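Local coordinates for protein acetyltransferase Atu2258 (Agrobacterium tumefaciens str. C58, PDB 2G3A) that transfers an acetyl group from acetyl coenzyme A to acceptor substrates, with a preference for glucosamine 6-phosphate or dopamine, at residues A[55-58]-A[62-65]. Numbering follows the deposited sequence.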
# COMPACT_ATOMS: atom_id res chain seq x y z
N THR A 55 2.46 19.33 3.25
CA THR A 55 3.74 19.68 2.67
C THR A 55 4.47 20.64 3.59
O THR A 55 3.87 21.53 4.19
CB THR A 55 3.61 20.29 1.26
OG1 THR A 55 2.55 21.25 1.24
CG2 THR A 55 3.30 19.19 0.23
N ILE A 56 5.76 20.40 3.72
CA ILE A 56 6.67 21.30 4.40
C ILE A 56 7.30 22.14 3.29
O ILE A 56 7.97 21.60 2.42
CB ILE A 56 7.76 20.53 5.16
CG1 ILE A 56 7.12 19.60 6.21
CG2 ILE A 56 8.76 21.51 5.77
CD1 ILE A 56 8.11 18.71 6.98
N ARG A 57 7.07 23.46 3.34
CA ARG A 57 7.49 24.37 2.28
C ARG A 57 8.38 25.51 2.78
O ARG A 57 8.09 26.15 3.79
CB ARG A 57 6.26 24.93 1.55
CG ARG A 57 5.49 23.88 0.77
CD ARG A 57 4.15 24.44 0.32
NE ARG A 57 3.37 23.48 -0.47
CZ ARG A 57 3.49 23.32 -1.79
NH1 ARG A 57 4.38 24.01 -2.48
NH2 ARG A 57 2.72 22.43 -2.41
N ASN A 58 9.47 25.75 2.07
CA ASN A 58 10.41 26.83 2.42
C ASN A 58 9.89 28.22 2.02
O ASN A 58 8.75 28.37 1.58
CB ASN A 58 11.80 26.56 1.83
CG ASN A 58 11.81 26.47 0.30
OD1 ASN A 58 12.62 25.76 -0.29
ND2 ASN A 58 10.90 27.19 -0.35
N SER A 62 8.78 25.92 -2.12
CA SER A 62 9.24 24.57 -2.50
C SER A 62 8.93 23.54 -1.41
O SER A 62 9.15 23.80 -0.24
CB SER A 62 10.73 24.55 -2.80
OG SER A 62 10.98 24.98 -4.13
N VAL A 63 8.44 22.38 -1.83
CA VAL A 63 8.21 21.24 -0.94
C VAL A 63 9.55 20.57 -0.63
O VAL A 63 10.27 20.14 -1.53
CB VAL A 63 7.23 20.21 -1.59
CG1 VAL A 63 6.98 19.00 -0.66
CG2 VAL A 63 5.92 20.87 -1.97
N THR A 64 9.87 20.52 0.66
CA THR A 64 11.11 19.90 1.15
C THR A 64 10.84 18.55 1.84
O THR A 64 11.76 17.77 2.11
CB THR A 64 11.83 20.83 2.14
OG1 THR A 64 10.97 21.12 3.24
CG2 THR A 64 12.26 22.15 1.47
N GLY A 65 9.58 18.27 2.12
CA GLY A 65 9.21 17.06 2.85
C GLY A 65 7.73 17.08 3.19
O GLY A 65 6.98 17.90 2.65
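Backbone pairing next to the turn of a β hairpin joins T55–N58, the last residues of strand 50-57 and the first of the turn, to S62–G65, the turn's last residue and the start of strand 63-72. R57 and V63 form an antiparallel, non-hydrogen-bonded pair, and the N of N58 donates to the O of S62 (3.0 Å) just before the chain turns. The next bonds are uneven: I56 O accepts from T64 N at 2.8 Å, while I56 N donates to the O of G65, one residue further on, at 3.0 Å. T64 and G65 thus lie together opposite I56, a β bulge, with T64 taking a near-helical backbone turn (psi -12°). Its hydroxyl comes back over the same acceptor: with OG1 lodged between its own N and carbonyl carbon (chi1 58°), T64 OG1 donates to I56 O at 3.1 Å from above the carbonyl plane, whereas T64 N comes in nearly along the C=O axis. Two donors therefore grip this one oxygen.

In this GNAT-family acetyltransferase the hairpin supplies the first two strands of the central sheet, strand 50-57 being outermost within the chain, and T55, I56 and R57 also pair with a strand of the second subunit, so the sheet continues across the dimer interface. On the face shared by T55, R57 and V63, the R57 chain runs extended from CG to NE, and a near-perpendicular last torsion (chi4 -86°) turns one face of the guanidinium onto V63 CG2, which sits beneath the centre of the plane, 3.5 Å from R57 CZ. R57 NE donates to T55 OG1 (2.9 Å), which lies somewhat out of that plane, and R57 NH1 hydrogen-bonds to N61 O in the turn; the two bonds limit the group's rotation. V63 CG1 meets T55 CG2 at 3.8 Å. On the other face, I56 packs against I92 and L96 of helix 92-106.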